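PDB 1YLQ: polymerase nucleotidyl transferase domain-containing protein from Archaeoglobus fulgidus, which probably has nucleotidyltransferase activity, as expected for a small nucleotidyltransferase-domain protein. Local coordinates for residues K5-I10 / V40-D45; E9-K12 / D17-I20; K13-A18 / D45-R50; K59-F64 / F69-L74. All blocks are in the same frame, centred on the assembly; numbering follows the deposited sequence.

Contact 1. Residues K5-I10 / V40-D45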
loop_
_atom_site.group_PDB
_atom_site.type_symbol
_atom_site.label_atom_id
_atom_site.label_comp_id
_atom_site.label_asym_id
_atom_site.label_seq_id
_atom_site.Cartn_x
_atom_site.Cartn_y
_atom_site.Cartn_z
ATOM N N LYS A 5 6.486 5.366 -6.695
ATOM C CA LYS A 5 7.450 6.017 -7.602
ATOM C C LYS A 5 6.781 6.308 -8.941
ATOM O O LYS A 5 6.919 7.411 -9.466
ATOM C CB LYS A 5 8.686 5.111 -7.792
ATOM C CG LYS A 5 9.892 5.697 -8.575
ATOM C CD LYS A 5 10.948 4.582 -8.809
ATOM C CE LYS A 5 12.357 5.149 -9.234
ATOM N NZ LYS A 5 13.463 4.145 -9.162
ATOM N N GLU A 6 6.046 5.323 -9.453
ATOM C CA GLU A 6 5.335 5.400 -10.719
ATOM C C GLU A 6 4.200 6.424 -10.648
ATOM O O GLU A 6 4.081 7.202 -11.547
ATOM C CB GLU A 6 4.727 4.064 -11.078
ATOM C CG GLU A 6 5.108 3.507 -12.430
ATOM C CD GLU A 6 5.187 1.954 -12.446
ATOM O OE1 GLU A 6 4.493 1.277 -11.638
ATOM O OE2 GLU A 6 5.961 1.407 -13.269
ATOM N N ILE A 7 3.368 6.381 -9.607
ATOM C CA ILE A 7 2.367 7.449 -9.347
ATOM C C ILE A 7 2.986 8.889 -9.394
ATOM O O ILE A 7 2.422 9.804 -10.022
ATOM C CB ILE A 7 1.617 7.186 -7.980
ATOM C CG1 ILE A 7 0.862 5.829 -8.054
ATOM C CG2 ILE A 7 0.717 8.385 -7.586
ATOM C CD1 ILE A 7 0.244 5.286 -6.743
ATOM N N LYS A 8 4.107 9.108 -8.700
ATOM C CA LYS A 8 4.661 10.472 -8.637
ATOM C C LYS A 8 5.087 10.814 -10.071
ATOM O O LYS A 8 4.884 11.937 -10.542
ATOM C CB LYS A 8 5.832 10.553 -7.633
ATOM C CG LYS A 8 6.394 11.999 -7.249
ATOM C CD LYS A 8 5.700 12.583 -5.965
ATOM C CE LYS A 8 6.022 14.099 -5.655
ATOM N NZ LYS A 8 4.827 15.062 -5.664
ATOM N N GLU A 9 5.652 9.844 -10.793
ATOM C CA GLU A 9 6.162 10.160 -12.137
ATOM C C GLU A 9 5.103 10.497 -13.176
ATOM O O GLU A 9 5.221 11.520 -13.842
ATOM C CB GLU A 9 7.169 9.136 -12.624
ATOM C CG GLU A 9 8.507 9.357 -11.907
ATOM C CD GLU A 9 8.852 10.863 -11.701
ATOM O OE1 GLU A 9 9.395 11.521 -12.638
ATOM O OE2 GLU A 9 8.589 11.398 -10.599
ATOM N N ILE A 10 4.073 9.664 -13.275
ATOM C CA ILE A 10 2.900 9.920 -14.110
ATOM C C ILE A 10 2.273 11.272 -13.736
ATOM O O ILE A 10 1.904 12.054 -14.604
ATOM C CB ILE A 10 1.854 8.772 -13.935
ATOM C CG1 ILE A 10 2.418 7.477 -14.536
ATOM C CG2 ILE A 10 0.447 9.168 -14.509
ATOM C CD1 ILE A 10 1.836 6.190 -13.941
ATOM N N VAL A 40 -4.858 7.835 -2.201
ATOM C CA VAL A 40 -3.890 8.748 -2.832
ATOM C C VAL A 40 -4.650 9.973 -3.303
ATOM O O VAL A 40 -5.436 9.905 -4.248
ATOM C CB VAL A 40 -3.231 8.118 -4.045
ATOM C CG1 VAL A 40 -2.067 9.014 -4.547
ATOM C CG2 VAL A 40 -2.657 6.735 -3.723
ATOM N N ALA A 41 -4.427 11.100 -2.655
ATOM C CA ALA A 41 -5.064 12.346 -3.123
ATOM C C ALA A 41 -4.028 13.086 -3.981
ATOM O O ALA A 41 -2.892 13.294 -3.553
ATOM C CB ALA A 41 -5.522 13.163 -1.963
ATOM N N ILE A 42 -4.404 13.406 -5.216
ATOM C CA ILE A 42 -3.553 14.150 -6.118
ATOM C C ILE A 42 -4.228 15.502 -6.351
ATOM O O ILE A 42 -5.334 15.569 -6.873
ATOM C CB ILE A 42 -3.329 13.358 -7.415
ATOM C CG1 ILE A 42 -2.803 11.944 -7.051
ATOM C CG2 ILE A 42 -2.350 14.187 -8.425
ATOM C CD1 ILE A 42 -2.658 11.021 -8.191
ATOM N N VAL A 43 -3.574 16.583 -5.932
ATOM C CA VAL A 43 -4.266 17.819 -5.644
ATOM C C VAL A 43 -3.636 18.957 -6.440
ATOM O O VAL A 43 -2.439 19.211 -6.328
ATOM C CB VAL A 43 -4.159 18.170 -4.133
ATOM C CG1 VAL A 43 -4.822 19.510 -3.832
ATOM C CG2 VAL A 43 -4.731 16.990 -3.225
ATOM N N SER A 44 -4.457 19.654 -7.234
ATOM C CA SER A 44 -3.957 20.832 -7.985
ATOM C C SER A 44 -5.170 21.602 -8.433
ATOM O O SER A 44 -6.193 20.988 -8.750
ATOM C CB SER A 44 -3.196 20.365 -9.239
ATOM O OG SER A 44 -2.951 21.479 -10.089
ATOM N N ASP A 45 -5.064 22.927 -8.545
ATOM C CA ASP A 45 -6.204 23.673 -9.111
ATOM C C ASP A 45 -6.307 23.516 -10.629
ATOM O O ASP A 45 -7.292 23.924 -11.247
ATOM C CB ASP A 45 -6.181 25.143 -8.695
ATOM C CG ASP A 45 -6.675 25.339 -7.278
ATOM O OD1 ASP A 45 -7.316 24.416 -6.674
ATOM O OD2 ASP A 45 -6.473 26.442 -6.766
#

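Contact 2. Residues E9-K12 / D17-I20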
loop_
_atom_site.group_PDB
_atom_site.type_symbol
_atom_site.label_atom_id
_atom_site.label_comp_id
_atom_site.label_asym_id
_atom_site.label_seq_id
_atom_site.Cartn_x
_atom_site.Cartn_y
_atom_site.Cartn_z
ATOM N N GLU A 9 5.652 9.844 -10.793
ATOM C CA GLU A 9 6.162 10.160 -12.137
ATOM C C GLU A 9 5.103 10.497 -13.176
ATOM O O GLU A 9 5.221 11.520 -13.842
ATOM C CB GLU A 9 7.169 9.136 -12.624
ATOM C CG GLU A 9 8.507 9.357 -11.907
ATOM C CD GLU A 9 8.852 10.863 -11.701
ATOM O OE1 GLU A 9 9.395 11.521 -12.638
ATOM O OE2 GLU A 9 8.589 11.398 -10.599
ATOM N N ILE A 10 4.073 9.664 -13.275
ATOM C CA ILE A 10 2.900 9.920 -14.110
ATOM C C ILE A 10 2.273 11.272 -13.736
ATOM O O ILE A 10 1.904 12.054 -14.604
ATOM C CB ILE A 10 1.854 8.772 -13.935
ATOM C CG1 ILE A 10 2.418 7.477 -14.536
ATOM C CG2 ILE A 10 0.447 9.168 -14.509
ATOM C CD1 ILE A 10 1.836 6.190 -13.941
ATOM N N THR A 11 2.164 11.543 -12.440
ATOM C CA THR A 11 1.433 12.719 -11.970
ATOM C C THR A 11 2.210 13.965 -12.421
ATOM O O THR A 11 1.663 14.864 -13.094
ATOM C CB THR A 11 1.299 12.712 -10.427
ATOM O OG1 THR A 11 0.470 11.621 -10.031
ATOM C CG2 THR A 11 0.741 14.066 -9.870
ATOM N N LYS A 12 3.492 13.985 -12.091
ATOM C CA LYS A 12 4.298 15.170 -12.342
ATOM C C LYS A 12 4.553 15.426 -13.850
ATOM O O LYS A 12 4.815 16.570 -14.251
ATOM C CB LYS A 12 5.610 15.083 -11.567
ATOM C CG LYS A 12 5.523 15.394 -10.054
ATOM C CD LYS A 12 4.330 16.297 -9.656
ATOM C CE LYS A 12 4.771 17.400 -8.681
ATOM N NZ LYS A 12 6.161 17.196 -8.196
ATOM N N ASP A 17 2.558 20.953 -10.973
ATOM C CA ASP A 17 2.417 21.535 -9.637
ATOM C C ASP A 17 1.664 20.658 -8.654
ATOM O O ASP A 17 1.386 21.092 -7.528
ATOM C CB ASP A 17 1.795 22.953 -9.696
ATOM C CG ASP A 17 0.260 22.940 -10.000
ATOM O OD1 ASP A 17 -0.394 21.878 -10.084
ATOM O OD2 ASP A 17 -0.328 24.030 -10.180
ATOM N N ALA A 18 1.304 19.443 -9.064
ATOM C CA ALA A 18 0.464 18.648 -8.204
ATOM C C ALA A 18 1.145 18.197 -6.921
ATOM O O ALA A 18 2.392 17.994 -6.851
ATOM C CB ALA A 18 -0.235 17.478 -8.951
ATOM N N GLU A 19 0.350 18.105 -5.867
ATOM C CA GLU A 19 0.847 17.571 -4.623
ATOM C C GLU A 19 0.153 16.269 -4.346
ATOM O O GLU A 19 -1.008 16.083 -4.747
ATOM C CB GLU A 19 0.659 18.545 -3.471
ATOM C CG GLU A 19 1.550 19.815 -3.592
ATOM C CD GLU A 19 3.018 19.618 -3.103
ATOM O OE1 GLU A 19 3.672 18.533 -3.277
ATOM O OE2 GLU A 19 3.542 20.603 -2.555
ATOM N N ILE A 20 0.897 15.333 -3.758
ATOM C CA ILE A 20 0.327 14.011 -3.521
ATOM C C ILE A 20 0.349 13.715 -2.046
ATOM O O ILE A 20 1.396 13.834 -1.396
ATOM C CB ILE A 20 1.087 12.887 -4.326
ATOM C CG1 ILE A 20 1.074 13.216 -5.821
ATOM C CG2 ILE A 20 0.493 11.485 -3.982
ATOM C CD1 ILE A 20 2.260 12.581 -6.582
#

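Contact 3. Residues K13-A18 / D45-R50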
loop_
_atom_site.group_PDB
_atom_site.type_symbol
_atom_site.label_atom_id
_atom_site.label_comp_id
_atom_site.label_asym_id
_atom_site.label_seq_id
_atom_site.Cartn_x
_atom_site.Cartn_y
_atom_site.Cartn_z
ATOM N N LYS A 13 4.434 14.371 -14.669
ATOM C CA LYS A 13 4.511 14.494 -16.131
ATOM C C LYS A 13 3.325 15.273 -16.711
ATOM O O LYS A 13 3.461 16.038 -17.677
ATOM C CB LYS A 13 4.568 13.119 -16.776
ATOM C CG LYS A 13 4.926 13.197 -18.226
ATOM C CD LYS A 13 4.904 11.866 -18.966
ATOM C CE LYS A 13 5.003 12.210 -20.466
ATOM N NZ LYS A 13 4.772 11.031 -21.344
ATOM N N ASP A 14 2.164 15.028 -16.143
ATOM C CA ASP A 14 0.914 15.673 -16.566
ATOM C C ASP A 14 0.705 17.025 -15.852
ATOM O O ASP A 14 0.521 18.094 -16.473
ATOM C CB ASP A 14 -0.261 14.709 -16.293
ATOM C CG ASP A 14 -1.550 15.149 -16.983
ATOM O OD1 ASP A 14 -1.755 16.384 -17.205
ATOM O OD2 ASP A 14 -2.347 14.255 -17.307
ATOM N N VAL A 15 0.793 16.996 -14.537
ATOM C CA VAL A 15 0.466 18.192 -13.734
ATOM C C VAL A 15 1.669 18.514 -12.847
ATOM O O VAL A 15 1.798 17.964 -11.756
ATOM C CB VAL A 15 -0.814 17.979 -12.860
ATOM C CG1 VAL A 15 -1.159 19.261 -12.051
ATOM C CG2 VAL A 15 -2.011 17.552 -13.706
ATOM N N GLN A 16 2.517 19.425 -13.316
ATOM C CA GLN A 16 3.788 19.714 -12.673
ATOM C C GLN A 16 3.612 20.184 -11.231
ATOM O O GLN A 16 4.426 19.863 -10.360
ATOM C CB GLN A 16 4.529 20.805 -13.472
ATOM C CG GLN A 16 5.928 20.987 -13.019
ATOM C CD GLN A 16 6.738 21.777 -14.009
ATOM O OE1 GLN A 16 6.169 22.501 -14.841
ATOM N NE2 GLN A 16 8.076 21.648 -13.943
ATOM N N ASP A 17 2.558 20.953 -10.973
ATOM C CA ASP A 17 2.417 21.535 -9.637
ATOM C C ASP A 17 1.664 20.658 -8.654
ATOM O O ASP A 17 1.386 21.092 -7.528
ATOM C CB ASP A 17 1.795 22.953 -9.696
ATOM C CG ASP A 17 0.260 22.940 -10.000
ATOM O OD1 ASP A 17 -0.394 21.878 -10.084
ATOM O OD2 ASP A 17 -0.328 24.030 -10.180
ATOM N N ALA A 18 1.304 19.443 -9.064
ATOM C CA ALA A 18 0.464 18.648 -8.204
ATOM C C ALA A 18 1.145 18.197 -6.921
ATOM O O ALA A 18 2.392 17.994 -6.851
ATOM C CB ALA A 18 -0.235 17.478 -8.951
ATOM N N ASP A 45 -5.064 22.927 -8.545
ATOM C CA ASP A 45 -6.204 23.673 -9.111
ATOM C C ASP A 45 -6.307 23.516 -10.629
ATOM O O ASP A 45 -7.292 23.924 -11.247
ATOM C CB ASP A 45 -6.181 25.143 -8.695
ATOM C CG ASP A 45 -6.675 25.339 -7.278
ATOM O OD1 ASP A 45 -7.316 24.416 -6.674
ATOM O OD2 ASP A 45 -6.473 26.442 -6.766
ATOM N N VAL A 46 -5.330 22.879 -11.240
ATOM C CA VAL A 46 -5.544 22.440 -12.643
ATOM C C VAL A 46 -6.828 21.563 -12.781
ATOM O O VAL A 46 -7.496 21.570 -13.788
ATOM C CB VAL A 46 -4.288 21.699 -13.184
ATOM C CG1 VAL A 46 -4.500 21.179 -14.579
ATOM C CG2 VAL A 46 -3.073 22.691 -13.222
ATOM N N PHE A 47 -7.186 20.835 -11.745
ATOM C CA PHE A 47 -8.350 19.952 -11.792
ATOM C C PHE A 47 -9.680 20.695 -11.634
ATOM O O PHE A 47 -10.764 20.062 -11.615
ATOM C CB PHE A 47 -8.190 18.851 -10.748
ATOM C CG PHE A 47 -6.981 17.957 -11.000
ATOM C CD1 PHE A 47 -6.768 17.397 -12.259
ATOM C CD2 PHE A 47 -6.100 17.635 -9.958
ATOM C CE1 PHE A 47 -5.674 16.569 -12.503
ATOM C CE2 PHE A 47 -5.011 16.770 -10.176
ATOM C CZ PHE A 47 -4.782 16.265 -11.444
ATOM N N GLU A 48 -9.601 22.033 -11.548
ATOM C CA GLU A 48 -10.807 22.850 -11.646
ATOM C C GLU A 48 -11.451 22.631 -13.036
ATOM O O GLU A 48 -12.616 22.839 -13.215
ATOM C CB GLU A 48 -10.517 24.332 -11.420
ATOM C CG GLU A 48 -10.354 24.704 -9.985
ATOM C CD GLU A 48 -9.826 26.133 -9.812
ATOM O OE1 GLU A 48 -9.425 26.754 -10.828
ATOM O OE2 GLU A 48 -9.823 26.627 -8.674
ATOM N N ASP A 49 -10.668 22.186 -14.000
ATOM C CA ASP A 49 -11.194 21.877 -15.322
ATOM C C ASP A 49 -11.548 20.396 -15.316
ATOM O O ASP A 49 -10.651 19.542 -15.239
ATOM C CB ASP A 49 -10.143 22.205 -16.396
ATOM C CG ASP A 49 -10.573 21.789 -17.781
ATOM O OD1 ASP A 49 -11.457 20.955 -17.916
ATOM O OD2 ASP A 49 -10.018 22.276 -18.755
ATOM N N ARG A 50 -12.852 20.097 -15.330
ATOM C CA ARG A 50 -13.363 18.718 -15.258
ATOM C C ARG A 50 -12.750 17.838 -16.325
ATOM O O ARG A 50 -12.547 16.657 -16.117
ATOM C CB ARG A 50 -14.885 18.737 -15.413
ATOM C CG ARG A 50 -15.571 17.355 -15.495
ATOM C CD ARG A 50 -17.008 17.469 -15.016
ATOM N NE ARG A 50 -17.804 18.373 -15.828
ATOM C CZ ARG A 50 -19.079 18.680 -15.596
ATOM N NH1 ARG A 50 -19.714 18.228 -14.517
ATOM N NH2 ARG A 50 -19.706 19.468 -16.428
#

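Contact 4. Residues K59-F64 / F69-L74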
loop_
_atom_site.group_PDB
_atom_site.type_symbol
_atom_site.label_atom_id
_atom_site.label_comp_id
_atom_site.label_asym_id
_atom_site.label_seq_id
_atom_site.Cartn_x
_atom_site.Cartn_y
_atom_site.Cartn_z
ATOM N N LYS A 59 -6.148 8.052 -17.120
ATOM C CA LYS A 59 -4.720 7.678 -17.238
ATOM C C LYS A 59 -4.205 6.905 -16.006
ATOM O O LYS A 59 -3.618 5.820 -16.134
ATOM C CB LYS A 59 -3.864 8.941 -17.379
ATOM C CG LYS A 59 -2.832 8.869 -18.489
ATOM C CD LYS A 59 -1.651 9.773 -18.205
ATOM C CE LYS A 59 -2.026 11.239 -18.175
ATOM N NZ LYS A 59 -1.845 11.937 -19.515
ATOM N N ILE A 60 -4.395 7.474 -14.817
ATOM C CA ILE A 60 -3.789 6.897 -13.629
ATOM C C ILE A 60 -4.439 5.571 -13.215
ATOM O O ILE A 60 -3.725 4.627 -12.810
ATOM C CB ILE A 60 -3.642 7.922 -12.458
ATOM C CG1 ILE A 60 -2.575 7.430 -11.455
ATOM C CG2 ILE A 60 -4.941 8.144 -11.739
ATOM C CD1 ILE A 60 -1.429 8.434 -11.212
ATOM N N THR A 61 -5.767 5.470 -13.337
ATOM C CA THR A 61 -6.456 4.202 -12.982
ATOM C C THR A 61 -6.223 3.049 -13.966
ATOM O O THR A 61 -6.165 1.878 -13.549
ATOM C CB THR A 61 -7.993 4.344 -12.773
ATOM O OG1 THR A 61 -8.588 4.986 -13.906
ATOM C CG2 THR A 61 -8.299 5.140 -11.469
ATOM N N LYS A 62 -6.098 3.370 -15.254
ATOM C CA LYS A 62 -5.728 2.368 -16.261
ATOM C C LYS A 62 -4.322 1.812 -15.968
ATOM O O LYS A 62 -4.078 0.628 -16.096
ATOM C CB LYS A 62 -5.812 2.957 -17.674
ATOM C CG LYS A 62 -5.095 2.170 -18.754
ATOM C CD LYS A 62 -4.938 2.984 -20.029
ATOM C CE LYS A 62 -3.964 2.323 -20.993
ATOM N NZ LYS A 62 -3.830 3.091 -22.272
ATOM N N LYS A 63 -3.404 2.686 -15.570
ATOM C CA LYS A 63 -2.059 2.262 -15.196
ATOM C C LYS A 63 -2.090 1.350 -13.957
ATOM O O LYS A 63 -1.363 0.358 -13.874
ATOM C CB LYS A 63 -1.175 3.508 -14.962
ATOM C CG LYS A 63 0.287 3.202 -14.613
ATOM C CD LYS A 63 0.998 2.362 -15.673
ATOM C CE LYS A 63 2.287 1.733 -15.112
ATOM N NZ LYS A 63 2.574 0.438 -15.749
ATOM N N PHE A 64 -2.952 1.688 -13.002
ATOM C CA PHE A 64 -3.004 0.987 -11.709
ATOM C C PHE A 64 -4.297 0.168 -11.515
ATOM O O PHE A 64 -4.949 0.206 -10.476
ATOM C CB PHE A 64 -2.723 1.980 -10.575
ATOM C CG PHE A 64 -1.380 2.581 -10.670
ATOM C CD1 PHE A 64 -0.246 1.836 -10.322
ATOM C CD2 PHE A 64 -1.228 3.856 -11.152
ATOM C CE1 PHE A 64 1.019 2.399 -10.438
ATOM C CE2 PHE A 64 0.011 4.434 -11.285
ATOM C CZ PHE A 64 1.152 3.709 -10.926
ATOM N N PHE A 69 -4.469 0.945 -4.374
ATOM C CA PHE A 69 -4.655 2.431 -4.420
ATOM C C PHE A 69 -6.075 2.904 -4.740
ATOM O O PHE A 69 -6.723 2.389 -5.643
ATOM C CB PHE A 69 -3.664 3.093 -5.412
ATOM C CG PHE A 69 -2.208 2.724 -5.167
ATOM C CD1 PHE A 69 -1.545 3.162 -4.051
ATOM C CD2 PHE A 69 -1.526 1.914 -6.060
ATOM C CE1 PHE A 69 -0.183 2.787 -3.834
ATOM C CE2 PHE A 69 -0.189 1.528 -5.845
ATOM C CZ PHE A 69 0.480 1.978 -4.751
ATOM N N GLU A 70 -6.572 3.871 -3.996
ATOM C CA GLU A 70 -7.838 4.528 -4.330
ATOM C C GLU A 70 -7.419 5.954 -4.607
ATOM O O GLU A 70 -6.853 6.577 -3.743
ATOM C CB GLU A 70 -8.871 4.412 -3.168
ATOM C CG GLU A 70 -10.217 5.166 -3.426
ATOM C CD GLU A 70 -11.301 4.933 -2.345
ATOM O OE1 GLU A 70 -11.694 3.767 -2.107
ATOM O OE2 GLU A 70 -11.832 5.940 -1.787
ATOM N N PHE A 71 -7.645 6.457 -5.831
ATOM C CA PHE A 71 -7.144 7.767 -6.240
ATOM C C PHE A 71 -8.271 8.788 -6.057
ATOM O O PHE A 71 -9.412 8.442 -6.335
ATOM C CB PHE A 71 -6.724 7.714 -7.740
ATOM C CG PHE A 71 -5.502 6.863 -7.979
ATOM C CD1 PHE A 71 -4.224 7.362 -7.699
ATOM C CD2 PHE A 71 -5.640 5.552 -8.448
ATOM C CE1 PHE A 71 -3.046 6.552 -7.890
ATOM C CE2 PHE A 71 -4.480 4.720 -8.637
ATOM C CZ PHE A 71 -3.203 5.243 -8.371
ATOM N N HIS A 72 -7.938 10.006 -5.624
ATOM C CA HIS A 72 -8.877 11.102 -5.444
ATOM C C HIS A 72 -8.185 12.270 -6.115
ATOM O O HIS A 72 -7.089 12.659 -5.713
ATOM C CB HIS A 72 -9.123 11.374 -3.946
ATOM C CG HIS A 72 -9.681 10.170 -3.238
ATOM N ND1 HIS A 72 -8.899 9.273 -2.543
ATOM C CD2 HIS A 72 -10.938 9.692 -3.182
ATOM C CE1 HIS A 72 -9.664 8.329 -2.033
ATOM N NE2 HIS A 72 -10.900 8.538 -2.444
ATOM N N ILE A 73 -8.792 12.764 -7.177
ATOM C CA ILE A 73 -8.188 13.800 -8.030
ATOM C C ILE A 73 -8.910 15.037 -7.628
ATOM O O ILE A 73 -10.125 15.158 -7.850
ATOM C CB ILE A 73 -8.448 13.447 -9.521
ATOM C CG1 ILE A 73 -7.987 11.968 -9.820
ATOM C CG2 ILE A 73 -7.805 14.510 -10.466
ATOM C CD1 ILE A 73 -6.459 11.638 -9.237
ATOM N N LEU A 74 -8.202 15.966 -6.981
ATOM C CA LEU A 74 -8.881 17.036 -6.266
ATOM C C LEU A 74 -8.303 18.436 -6.552
ATOM O O LEU A 74 -7.115 18.565 -6.687
ATOM C CB LEU A 74 -8.709 16.770 -4.766
ATOM C CG LEU A 74 -9.200 15.460 -4.225
ATOM C CD1 LEU A 74 -8.839 15.351 -2.710
ATOM C CD2 LEU A 74 -10.726 15.383 -4.461
#

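Contact 1. Residues K5-I10 / V40-D45
I7 of helix 3-14 lies over V40 of strand 38-43 with their CA atoms 9.1 Å apart, a spacing bridged entirely by side chains, since no hydrogen bond joins residues 5-10 to residues 40-45. The helix presents one residue to this strand within 5-10, and I7 does the touching through its branch methyl CG2 alone. A chi1 of -61° sets the longer CG1 arm beside the backbone N, toward F64, and thereby leaves CG2 anti to that N and dropping toward the sheet. The I7 and V40 side chains reach toward each other tip to tip: CG2 of I7 meets CG1 of V40 at 4.2 Å. Two residues further along the strand, the extended arm of I42 (chi2 175°) brings its CD1 to 4.3 Å from the same I7 CG2. One methyl therefore rests against two strand residues that face the same side of the sheet, while A41 and V43 between and beyond them point to the other side. All three touching residues are buried, and F69 and F71 of strand 69-74 also pack on I7 and V40, so the patch belongs to a larger aliphatic and aromatic core. This is the packing of a helix against the sheet of an alpha/beta domain of the nucleotidyltransferase type.

Contact 2. Residues E9-K12 / D17-I20
T11 of helix 3-14 turns its methyl group into the angle between A18 and I20, while its neighbour K12 curls over the backbone of A18. OG1 of T11 sits beside the backbone N (chi1 -66°), which puts CG2 anti to it and aims the methyl at the strand: CG2 lies 3.7 Å from the CB of A18 and 3.9 Å from the CD1 of I20. The T11 and I20 side chains meet tip to tip, and CD1 of I20 also comes within 4.0 Å of OG1 of T11. That hydroxyl bonds to the carbonyl oxygen of I7 one helical turn earlier, so its polar need is met inside the helix and the methyl is left to pack.

K12 behaves differently. Its chain is bent at three torsions, with chi4 at -9°, nearly eclipsed, and chi2 at -25°, well away from staggered, and as modelled its methylenes lie over the A18 carbonyl. CE comes to 3.1 Å from the A18 O, unusually short for carbon and oxygen, so the position of the lysine's end is doubtful. OE1 of E19 is 5.7 Å from NZ of K12, too far for a salt bridge. With an alanine here, the carbonyl of A18 would probably lose whatever cover the lysine methylenes give it. Helix 3-14, a short turn and strand 19-23 thus form a helix-turn-strand unit of the nucleotidyltransferase domain, in which the chain turns back after the helix and the strand runs beneath it.

Contact 3. Residues K13-A18 / D45-R50
V15, just past the end of helix 3-14, packs against V46 and F47 in the 3-10 segment 45-48, joining two connecting loops at one end of the nucleotidyltransferase domain. V15 opens a type I beta turn that runs to A18, closed by a bond from A18 N to V15 O; the 3-10 segment is held in turn by E48 N to D45 O.

Polar links across the interface pass through a third residue. OD1 of D17 is hydrogen-bonded to the OG of S44, which also bonds V46 N, so this serine ties the turn to the start of the 3-10 segment. The D17 carboxylate meets V46 only by packing, OD1 lying 4.2 Å from V46 CG2. Farther back, D14 forms a salt bridge with R52 of helix 50-63.

Apolar contact is carried by the two methyls of V15, which go to different partners. CG1, anti to the backbone N (chi1 -179°), points tip to tip at V46, 4.1 Å from its CG2. The other methyl, CG2, comes obliquely to the end of the F47 ring, 3.8 Å from CZ. Replacing V15 with a glycine is likely to leave both V46 and the F47 ring without their mate on the turn. At that ring, V15 CG2 also lies 4.0 Å from F47 CE1.

Contact 4. Residues K59-F64 / F69-L74
The F71 ring, on strand 69-74, is wedged against I60, T61 and F64 at the C-terminal end of helix 50-63. Its face receives a CH-pi contact: CG1 of I60 stands 4.0 Å from the centroid of the F71 ring, 23° off the normal, displaced toward the rim at CE1. The isoleucine can do this because CG1 is anti to its backbone N (chi1 -160°), and its CG2 then settles 4.0 Å from CG of F71.

Aromatic pairs form a cluster of three. F64 and F71 cross at about a right angle as side chains, with CD2 of F64 3.7 Å from CZ of F71 and their planes inclined at 40°. F69 turns its edge toward the face of F64 in an offset edge-to-face pair, the centroids 6.0 Å apart. Apolar contact is completed by T61, whose CG2 lies 4.0 Å from F71 CD2; its hydroxyl bonds to F57 O within the helix.

On the strand's other side, NE2 of H72 donates to the anti lone pair of E70 OE2 at 2.8 Å, a bent bond that lies close to the imidazole plane.

The contact closes the beta-alpha-beta unit of strand 38-43, helix 50-63 and strand 69-74. I7 of helix 3-14 adjoins F64, I73 packs on F56 and F57 farther up helix 50-63, and F69 touches I38 of strand 38-43 and P68 of the second subunit.

How the contacts relate
From the N terminus, helix 3-14 supplies the first segment of contacts 1 and 2 and the start of that of contact 3. Contacts 1 and 2 begin on the same part of the helix, and the loop closed by contact 2 is much the shorter. Contact 3 crosses contact 1, their segments alternating along the chain and meeting at D45, and it links the turn after the helix to the loop leading into helix 50-63. Contact 4 follows in series, closing the turn between that helix and strand 69-74, the second half of the beta-alpha-beta unit. Helix 3-14 thus covers strands 19-23 and 38-43, helix 50-63 covers 38-43 and 69-74, and the helices meet at I10, I60 and K63.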